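2-oxoglutarate carboxylase small subunit (PDB 7KCT) is an ATP-grasp protein of the biotin carboxylase family, modelled as a two-chain assembly with bound adenosine-5'-diphosphate, bicarbonate and magnesium. Local coordinates at residues A[40-50]-A[67-77]; A[392-400]-A[411-420]. One frame throughout, in Å; residues are numbered along the deposited sequence.

Contact 1 (A[40-50]-A[67-77]); sequences IYNEIESTARH and TYLNAERIVDL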
loop_
_atom_site.group_PDB
_atom_site.type_symbol
_atom_site.label_atom_id
_atom_site.label_comp_id
_atom_site.label_asym_id
_atom_site.label_seq_id
_atom_site.Cartn_x
_atom_site.Cartn_y
_atom_site.Cartn_z
ATOM N N ILE A 40 2.187 22.121 -13.239
ATOM C CA ILE A 40 2.728 23.480 -13.155
ATOM C C ILE A 40 3.671 23.523 -11.967
ATOM O O ILE A 40 3.508 22.762 -11.009
ATOM C CB ILE A 40 1.630 24.570 -13.018
ATOM C CG1 ILE A 40 0.727 24.322 -11.802
ATOM C CG2 ILE A 40 0.797 24.667 -14.291
ATOM C CD1 ILE A 40 -0.287 25.445 -11.500
ATOM N N TYR A 41 4.667 24.413 -12.022
ATOM C CA TYR A 41 5.599 24.465 -10.918
ATOM C C TYR A 41 6.335 25.786 -10.892
ATOM O O TYR A 41 6.400 26.508 -11.889
ATOM C CB TYR A 41 6.628 23.307 -10.954
ATOM C CG TYR A 41 7.548 23.311 -12.143
ATOM C CD1 TYR A 41 7.107 22.887 -13.385
ATOM C CD2 TYR A 41 8.884 23.700 -12.019
ATOM C CE1 TYR A 41 7.935 22.904 -14.484
ATOM C CE2 TYR A 41 9.731 23.704 -13.117
ATOM C CZ TYR A 41 9.236 23.329 -14.336
ATOM O OH TYR A 41 10.042 23.294 -15.412
ATOM N N ASN A 42 6.891 26.074 -9.725
ATOM C CA ASN A 42 7.774 27.229 -9.569
ATOM C C ASN A 42 9.218 26.809 -9.768
ATOM O O ASN A 42 9.613 25.679 -9.453
ATOM C CB ASN A 42 7.584 27.845 -8.179
ATOM C CG ASN A 42 8.299 29.182 -8.018
ATOM O OD1 ASN A 42 9.487 29.215 -7.692
ATOM N ND2 ASN A 42 7.594 30.270 -8.307
ATOM N N GLU A 43 10.017 27.748 -10.293
ATOM C CA GLU A 43 11.446 27.514 -10.490
ATOM C C GLU A 43 12.119 26.934 -9.236
ATOM O O GLU A 43 13.105 26.209 -9.344
ATOM C CB GLU A 43 12.142 28.828 -10.933
ATOM N N ILE A 44 11.628 27.226 -8.033
ATOM C CA ILE A 44 12.321 26.657 -6.873
ATOM C C ILE A 44 12.117 25.151 -6.709
ATOM O O ILE A 44 12.843 24.527 -5.928
ATOM C CB ILE A 44 11.913 27.291 -5.529
ATOM C CG1 ILE A 44 10.393 27.197 -5.375
ATOM C CG2 ILE A 44 12.475 28.738 -5.438
ATOM C CD1 ILE A 44 9.919 27.304 -3.992
ATOM N N GLU A 45 11.169 24.548 -7.434
ATOM C CA GLU A 45 10.784 23.142 -7.309
ATOM C C GLU A 45 10.987 22.422 -8.639
ATOM O O GLU A 45 10.175 21.593 -9.062
ATOM C CB GLU A 45 9.329 23.039 -6.853
ATOM C CG GLU A 45 9.090 23.215 -5.364
ATOM C CD GLU A 45 7.740 22.639 -4.936
ATOM O OE1 GLU A 45 6.707 22.927 -5.606
ATOM O OE2 GLU A 45 7.745 21.877 -3.931
ATOM N N SER A 46 12.074 22.739 -9.351
ATOM C CA SER A 46 12.197 22.184 -10.694
ATOM C C SER A 46 12.452 20.685 -10.649
ATOM O O SER A 46 12.182 20.000 -11.644
ATOM C CB SER A 46 13.328 22.881 -11.463
ATOM O OG SER A 46 14.465 22.946 -10.622
ATOM N N THR A 47 12.860 20.148 -9.498
ATOM C CA THR A 47 13.036 18.717 -9.367
ATOM C C THR A 47 11.831 18.040 -8.710
ATOM O O THR A 47 11.932 16.874 -8.370
ATOM C CB THR A 47 14.286 18.392 -8.537
ATOM O OG1 THR A 47 14.109 18.908 -7.206
ATOM C CG2 THR A 47 15.524 19.025 -9.125
ATOM N N ALA A 48 10.699 18.717 -8.588
ATOM C CA ALA A 48 9.543 18.153 -7.891
ATOM C C ALA A 48 9.088 16.851 -8.542
ATOM O O ALA A 48 9.136 16.693 -9.767
ATOM C CB ALA A 48 8.371 19.129 -7.890
ATOM N N ARG A 49 8.626 15.931 -7.701
ATOM C CA ARG A 49 8.126 14.645 -8.182
ATOM C C ARG A 49 6.892 14.787 -9.078
ATOM O O ARG A 49 6.758 14.051 -10.068
ATOM C CB ARG A 49 7.833 13.758 -6.980
ATOM C CG ARG A 49 7.298 12.426 -7.354
ATOM C CD ARG A 49 8.231 11.654 -8.269
ATOM N NE ARG A 49 9.638 11.746 -7.863
ATOM C CZ ARG A 49 10.676 11.262 -8.561
ATOM N NH1 ARG A 49 10.516 10.670 -9.752
ATOM N NH2 ARG A 49 11.904 11.438 -8.093
ATOM N N HIS A 50 5.971 15.727 -8.765
ATOM C CA HIS A 50 4.798 15.864 -9.622
ATOM C C HIS A 50 5.174 16.324 -11.021
ATOM O O HIS A 50 4.509 15.943 -11.978
ATOM C CB HIS A 50 3.759 16.810 -8.998
ATOM C CG HIS A 50 4.096 18.284 -9.027
ATOM N ND1 HIS A 50 4.934 18.887 -8.114
ATOM C CD2 HIS A 50 3.601 19.283 -9.786
ATOM C CE1 HIS A 50 4.974 20.188 -8.342
ATOM N NE2 HIS A 50 4.135 20.454 -9.325
ATOM N N THR A 67 2.552 31.108 -8.500
ATOM C CA THR A 67 2.502 29.938 -9.376
ATOM C C THR A 67 1.136 29.266 -9.341
ATOM O O THR A 67 0.562 28.941 -10.385
ATOM C CB THR A 67 3.578 28.932 -8.957
ATOM O OG1 THR A 67 4.879 29.513 -9.137
ATOM C CG2 THR A 67 3.468 27.606 -9.787
ATOM N N TYR A 68 0.603 29.026 -8.140
ATOM C CA TYR A 68 -0.632 28.286 -7.955
ATOM C C TYR A 68 -1.873 29.149 -7.695
ATOM O O TYR A 68 -2.988 28.611 -7.678
ATOM C CB TYR A 68 -0.459 27.273 -6.806
ATOM C CG TYR A 68 0.745 26.372 -7.010
ATOM C CD1 TYR A 68 0.627 25.237 -7.780
ATOM C CD2 TYR A 68 1.989 26.690 -6.489
ATOM C CE1 TYR A 68 1.675 24.412 -8.007
ATOM C CE2 TYR A 68 3.079 25.867 -6.716
ATOM C CZ TYR A 68 2.893 24.712 -7.495
ATOM O OH TYR A 68 3.883 23.825 -7.794
ATOM N N LEU A 69 -1.736 30.457 -7.522
ATOM C CA LEU A 69 -2.880 31.305 -7.151
ATOM C C LEU A 69 -3.329 32.249 -8.262
ATOM O O LEU A 69 -4.364 32.896 -8.123
ATOM C CB LEU A 69 -2.549 32.130 -5.893
ATOM C CG LEU A 69 -2.384 31.333 -4.594
ATOM C CD1 LEU A 69 -1.955 32.297 -3.414
ATOM C CD2 LEU A 69 -3.666 30.568 -4.239
ATOM N N ASN A 70 -2.609 32.332 -9.368
ATOM C CA ASN A 70 -2.983 33.217 -10.468
ATOM C C ASN A 70 -3.958 32.486 -11.385
ATOM O O ASN A 70 -3.552 31.760 -12.291
ATOM C CB ASN A 70 -1.746 33.679 -11.213
ATOM C CG ASN A 70 -2.037 34.805 -12.205
ATOM O OD1 ASN A 70 -2.960 34.715 -13.007
ATOM N ND2 ASN A 70 -1.228 35.853 -12.162
ATOM N N ALA A 71 -5.252 32.721 -11.152
ATOM C CA ALA A 71 -6.300 32.020 -11.883
ATOM C C ALA A 71 -6.235 32.277 -13.391
ATOM O O ALA A 71 -6.403 31.340 -14.179
ATOM C CB ALA A 71 -7.651 32.418 -11.305
ATOM N N GLU A 72 -5.970 33.516 -13.819
ATOM C CA GLU A 72 -5.962 33.818 -15.251
ATOM C C GLU A 72 -4.850 33.059 -15.984
ATOM O O GLU A 72 -5.073 32.536 -17.089
ATOM C CB GLU A 72 -5.827 35.327 -15.479
ATOM N N ARG A 73 -3.641 33.028 -15.407
ATOM C CA ARG A 73 -2.523 32.380 -16.070
ATOM C C ARG A 73 -2.720 30.869 -16.178
ATOM O O ARG A 73 -2.365 30.275 -17.203
ATOM C CB ARG A 73 -1.215 32.702 -15.351
ATOM C CG ARG A 73 -0.021 32.381 -16.211
ATOM C CD ARG A 73 1.304 32.378 -15.433
ATOM N NE ARG A 73 1.740 33.720 -15.037
ATOM C CZ ARG A 73 1.728 34.176 -13.786
ATOM N NH1 ARG A 73 1.308 33.390 -12.806
ATOM N NH2 ARG A 73 2.153 35.405 -13.506
ATOM N N ILE A 74 -3.314 30.238 -15.159
ATOM C CA ILE A 74 -3.521 28.785 -15.169
ATOM C C ILE A 74 -4.579 28.389 -16.192
ATOM O O ILE A 74 -4.422 27.406 -16.923
ATOM C CB ILE A 74 -3.903 28.333 -13.752
ATOM C CG1 ILE A 74 -2.706 28.537 -12.833
ATOM C CG2 ILE A 74 -4.303 26.879 -13.705
ATOM C CD1 ILE A 74 -2.985 28.347 -11.336
ATOM N N VAL A 75 -5.678 29.142 -16.253
ATOM C CA VAL A 75 -6.726 28.846 -17.218
ATOM C C VAL A 75 -6.245 29.096 -18.636
ATOM O O VAL A 75 -6.546 28.318 -19.556
ATOM C CB VAL A 75 -7.983 29.671 -16.895
ATOM C CG1 VAL A 75 -8.939 29.592 -18.056
ATOM C CG2 VAL A 75 -8.602 29.146 -15.657
ATOM N N ASP A 76 -5.503 30.179 -18.839
ATOM C CA ASP A 76 -4.894 30.445 -20.133
ATOM C C ASP A 76 -3.966 29.306 -20.548
ATOM O O ASP A 76 -3.918 28.941 -21.726
ATOM C CB ASP A 76 -4.091 31.741 -20.097
ATOM C CG ASP A 76 -4.954 32.993 -20.277
ATOM O OD1 ASP A 76 -6.175 32.868 -20.540
ATOM O OD2 ASP A 76 -4.397 34.110 -20.143
ATOM N N LEU A 77 -3.161 28.792 -19.617
ATOM C CA LEU A 77 -2.245 27.697 -19.981
ATOM C C LEU A 77 -3.018 26.465 -20.398
ATOM O O LEU A 77 -2.653 25.789 -21.363
ATOM C CB LEU A 77 -1.306 27.336 -18.829
ATOM C CG LEU A 77 -0.373 26.135 -18.961
ATOM C CD1 LEU A 77 0.692 26.437 -20.005
ATOM C CD2 LEU A 77 0.243 25.854 -17.584
#
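Ile40, near the end of strand 36-41, packs against the side chains of Tyr68, Ile74 and Leu77. This is the tight part. CG1 sits between the backbone N and the carbonyl carbon (chi1 57°), which points CD1 toward Tyr68 and Ile74. CD1 reaches Tyr68 CD1 at 3.8 Å and Ile74 CD1 at 4.0 Å. CG2, beside the backbone N, meets Leu77 CD2 at 3.5 Å. Beside this apolar patch, Asn42 ND2 donates to Thr67 OG1 (2.9 Å, 164° at the hydrogen), which lies in the amide plane. Ile60 O and Asn63 O would share the one proton of Thr67 OG1. Asn42 OD1 accepts from Ile44 N at 2.9 Å, an Asx turn that helps fix the rotation of the amide. His50 NE2 donates to Ile40 O at 2.9 Å, with the oxygen in the ring plane.

The loop after Asn42 is the loose side. Ile44, Ser46 and Thr47 are exposed and stay clear of 67-77. Glu45 turns back inward and forms a salt bridge with Arg19.

The contact belongs to the Rossmann-like N-terminal part. Tyr41 pairs with the neighbouring strand 56-59, Tyr68 stacks with Phe92, and helix 97-105 covers Ile74 through Phe99.

Contact 2 (A[392-400]-A[411-420]); sequences SLIAKLIVW and MRSALETYEI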
loop_
_atom_site.group_PDB
_atom_site.type_symbol
_atom_site.label_atom_id
_atom_site.label_comp_id
_atom_site.label_asym_id
_atom_site.label_seq_id
_atom_site.Cartn_x
_atom_site.Cartn_y
_atom_site.Cartn_z
ATOM N N SER A 392 3.968 22.019 5.217
ATOM C CA SER A 392 5.095 21.196 5.670
ATOM C C SER A 392 4.878 19.704 5.454
ATOM O O SER A 392 5.760 18.902 5.814
ATOM C CB SER A 392 5.401 21.447 7.158
ATOM O OG SER A 392 4.250 21.204 7.963
ATOM N N LEU A 393 3.773 19.322 4.815
ATOM C CA LEU A 393 3.441 17.920 4.608
ATOM C C LEU A 393 4.483 17.263 3.717
ATOM O O LEU A 393 4.825 17.787 2.657
ATOM C CB LEU A 393 2.038 17.813 4.003
ATOM C CG LEU A 393 1.439 16.399 3.946
ATOM C CD1 LEU A 393 1.411 15.739 5.321
ATOM C CD2 LEU A 393 0.038 16.478 3.329
ATOM N N ILE A 394 5.066 16.176 4.207
ATOM C CA ILE A 394 6.002 15.336 3.455
ATOM C C ILE A 394 5.301 14.103 2.894
ATOM O O ILE A 394 5.573 13.667 1.777
ATOM C CB ILE A 394 7.176 14.871 4.347
ATOM C CG1 ILE A 394 8.139 15.947 4.772
ATOM C CG2 ILE A 394 7.966 13.703 3.661
ATOM C CD1 ILE A 394 9.051 15.438 5.857
ATOM N N ALA A 395 4.491 13.448 3.722
ATOM C CA ALA A 395 3.936 12.159 3.359
ATOM C C ALA A 395 2.706 11.952 4.221
ATOM O O ALA A 395 2.564 12.571 5.280
ATOM C CB ALA A 395 4.941 11.032 3.574
ATOM N N LYS A 396 1.787 11.161 3.711
ATOM C CA LYS A 396 0.662 10.643 4.489
ATOM C C LYS A 396 0.865 9.149 4.572
ATOM O O LYS A 396 1.047 8.482 3.539
ATOM C CB LYS A 396 -0.690 10.962 3.856
ATOM C CG LYS A 396 -0.826 12.424 3.482
ATOM C CD LYS A 396 -2.241 12.828 3.048
ATOM C CE LYS A 396 -2.672 12.166 1.745
ATOM N NZ LYS A 396 -3.624 13.038 1.008
ATOM N N LEU A 397 0.927 8.630 5.777
ATOM C CA LEU A 397 0.992 7.196 5.992
ATOM C C LEU A 397 -0.405 6.708 6.351
ATOM O O LEU A 397 -0.997 7.206 7.305
ATOM C CB LEU A 397 1.981 6.871 7.099
ATOM C CG LEU A 397 2.248 5.426 7.429
ATOM C CD1 LEU A 397 2.697 4.770 6.174
ATOM C CD2 LEU A 397 3.312 5.447 8.554
ATOM N N ILE A 398 -0.932 5.748 5.595
ATOM C CA ILE A 398 -2.298 5.257 5.790
ATOM C C ILE A 398 -2.257 3.773 6.020
ATOM O O ILE A 398 -1.557 3.060 5.291
ATOM C CB ILE A 398 -3.195 5.566 4.581
ATOM C CG1 ILE A 398 -3.198 7.058 4.328
ATOM C CG2 ILE A 398 -4.630 5.014 4.813
ATOM C CD1 ILE A 398 -2.612 7.433 3.000
ATOM N N VAL A 399 -2.993 3.285 7.027
ATOM C CA VAL A 399 -3.063 1.855 7.247
ATOM C C VAL A 399 -4.513 1.423 7.331
ATOM O O VAL A 399 -5.425 2.230 7.540
ATOM C CB VAL A 399 -2.298 1.339 8.499
ATOM C CG1 VAL A 399 -0.871 1.852 8.484
ATOM C CG2 VAL A 399 -3.027 1.671 9.849
ATOM N N TRP A 400 -4.711 0.129 7.122
ATOM C CA TRP A 400 -6.030 -0.494 7.224
ATOM C C TRP A 400 -5.892 -1.812 7.980
ATOM O O TRP A 400 -4.894 -2.515 7.817
ATOM C CB TRP A 400 -6.679 -0.763 5.823
ATOM C CG TRP A 400 -8.035 -1.509 5.954
ATOM C CD1 TRP A 400 -9.265 -0.947 6.060
ATOM C CD2 TRP A 400 -8.241 -2.921 6.008
ATOM N NE1 TRP A 400 -10.243 -1.929 6.174
ATOM C CE2 TRP A 400 -9.623 -3.150 6.164
ATOM C CE3 TRP A 400 -7.391 -4.019 5.916
ATOM C CZ2 TRP A 400 -10.157 -4.428 6.269
ATOM C CZ3 TRP A 400 -7.914 -5.267 6.023
ATOM C CH2 TRP A 400 -9.290 -5.467 6.191
ATOM N N MET A 411 -0.059 0.770 12.392
ATOM C CA MET A 411 0.454 2.126 12.192
ATOM C C MET A 411 1.706 2.395 13.033
ATOM O O MET A 411 2.665 3.015 12.552
ATOM C CB MET A 411 -0.642 3.159 12.525
ATOM C CG MET A 411 -0.168 4.597 12.472
ATOM S SD MET A 411 0.302 5.216 10.819
ATOM C CE MET A 411 -1.299 5.444 10.088
ATOM N N ARG A 412 1.682 2.038 14.315
ATOM C CA ARG A 412 2.895 2.136 15.127
ATOM C C ARG A 412 4.096 1.480 14.422
ATOM O O ARG A 412 5.182 2.044 14.365
ATOM C CB ARG A 412 2.667 1.458 16.469
ATOM C CG ARG A 412 3.837 1.591 17.488
ATOM C CD ARG A 412 3.779 0.548 18.623
ATOM N NE ARG A 412 3.822 -0.853 18.140
ATOM C CZ ARG A 412 2.820 -1.726 18.256
ATOM N NH1 ARG A 412 1.682 -1.367 18.828
ATOM N NH2 ARG A 412 2.942 -2.979 17.817
ATOM N N SER A 413 3.911 0.280 13.895
ATOM C CA SER A 413 5.004 -0.471 13.280
ATOM C C SER A 413 5.470 0.142 11.966
ATOM O O SER A 413 6.650 0.043 11.616
ATOM C CB SER A 413 4.577 -1.917 13.026
ATOM O OG SER A 413 4.342 -2.565 14.242
ATOM N N ALA A 414 4.538 0.665 11.179
ATOM C CA ALA A 414 4.898 1.373 9.961
ATOM C C ALA A 414 5.704 2.622 10.297
ATOM O O ALA A 414 6.788 2.841 9.740
ATOM C CB ALA A 414 3.636 1.725 9.171
ATOM N N LEU A 415 5.244 3.389 11.283
ATOM C CA LEU A 415 5.930 4.622 11.675
ATOM C C LEU A 415 7.344 4.355 12.200
ATOM O O LEU A 415 8.288 5.129 11.945
ATOM C CB LEU A 415 5.110 5.312 12.760
ATOM C CG LEU A 415 3.817 6.034 12.426
ATOM C CD1 LEU A 415 3.026 6.330 13.691
ATOM C CD2 LEU A 415 4.138 7.319 11.652
ATOM N N GLU A 416 7.496 3.308 12.984
ATOM C CA GLU A 416 8.810 2.961 13.529
ATOM C C GLU A 416 9.791 2.586 12.435
ATOM O O GLU A 416 10.999 2.643 12.658
ATOM C CB GLU A 416 8.636 1.831 14.531
ATOM C CG GLU A 416 8.159 2.288 15.911
ATOM C CD GLU A 416 7.668 1.102 16.746
ATOM O OE1 GLU A 416 7.494 0.002 16.191
ATOM O OE2 GLU A 416 7.380 1.277 17.940
ATOM N N THR A 417 9.320 2.226 11.255
ATOM C CA THR A 417 10.243 1.876 10.175
ATOM C C THR A 417 10.381 2.956 9.104
ATOM O O THR A 417 11.186 2.798 8.190
ATOM C CB THR A 417 9.829 0.554 9.527
ATOM O OG1 THR A 417 8.610 0.713 8.801
ATOM C CG2 THR A 417 9.662 -0.517 10.568
ATOM N N TYR A 418 9.670 4.072 9.234
ATOM C CA TYR A 418 9.742 5.160 8.277
ATOM C C TYR A 418 10.942 6.035 8.634
ATOM O O TYR A 418 10.885 6.816 9.593
ATOM C CB TYR A 418 8.439 5.957 8.299
ATOM C CG TYR A 418 8.076 6.701 7.016
ATOM C CD1 TYR A 418 9.038 7.211 6.162
ATOM C CD2 TYR A 418 6.738 6.866 6.663
ATOM C CE1 TYR A 418 8.679 7.874 4.989
ATOM C CE2 TYR A 418 6.365 7.561 5.529
ATOM C CZ TYR A 418 7.329 8.063 4.686
ATOM O OH TYR A 418 6.918 8.726 3.531
ATOM N N GLU A 419 12.009 5.945 7.836
ATOM C CA GLU A 419 13.248 6.679 8.109
ATOM C C GLU A 419 13.259 7.976 7.304
ATOM O O GLU A 419 13.162 7.934 6.068
ATOM C CB GLU A 419 14.498 5.860 7.762
ATOM C CG GLU A 419 15.806 6.644 8.146
ATOM C CD GLU A 419 17.074 5.837 8.067
ATOM O OE1 GLU A 419 18.089 6.236 8.700
ATOM O OE2 GLU A 419 17.066 4.845 7.342
ATOM N N ILE A 420 13.417 9.117 8.002
ATOM C CA ILE A 420 13.581 10.445 7.391
ATOM C C ILE A 420 14.635 11.181 8.208
ATOM O O ILE A 420 14.448 11.377 9.414
ATOM C CB ILE A 420 12.289 11.293 7.366
ATOM C CG1 ILE A 420 11.154 10.518 6.678
ATOM C CG2 ILE A 420 12.467 12.621 6.598
ATOM C CD1 ILE A 420 9.791 11.164 6.578
#
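Leu397 is the centre of this contact and touches Met411, Ala414, Leu415 and Tyr418. Its CD2 is 3.7 Å from Leu415 CD2 and 3.8 Å from Met411 SD. The same methyl touches Ala414 CB and comes to the edge of the Tyr418 ring, near its plane. Met411 is bent at chi2 (67°) and chi3 (75°). The bend carries CE back to the strand, 3.3 Å from Leu397 O. Val399 CG2 meets Met411 CB at 3.9 Å. Farther along, Ile394 CG2 lies 4.3 Å from Ile420 CD1. Ala395 CB packs against the phenol end of Tyr418, whose OH is hydrogen-bonded to Tyr366 OH.

In the next shell, Ile394 and Ala395 both face Ile347 of strand 341-351, a classic beta bulge. These two neighbours in sequence therefore both point toward 411-420. Within 411-420, Thr417 OG1 donates to Ala414 O at 3.0 Å, and Thr417 N bonds to the same oxygen from the same face.

The contact lies in the biotin carboxylase C-terminal domain, where the helix packs on the antiparallel sheet. Strand 393-400 and helix 411-417 run roughly antiparallel, at 147°, with axes 9.1 Å apart. The strand lies between strands 341-351 and 374-378. Helix 427-435 packs on Met411 and Leu415. Arg28 of the second subunit bonds to Thr417 OG1, so this helix also borders the dimer interface.

Both contacts are largely buried, and each joins a sheet strand mainly to helical residues, but they lie in different parts of the chain. Contact 1 is in the parallel, Rossmann-like N-terminal sheet. Contact 2 is in the antiparallel sheet of the C-terminal part. Their centres are about 28 Å apart, and their nearest atoms, about 8 Å apart, do not touch. Contact 1 mixes an apolar patch with a side-chain hydrogen bond between its segments. Contact 2 is held by apolar packing, with its polar bonds directed outside or within one segment. The dimer brings the two regions together between chains: Arg49 of one subunit forms a salt bridge with Glu419 of the second subunit.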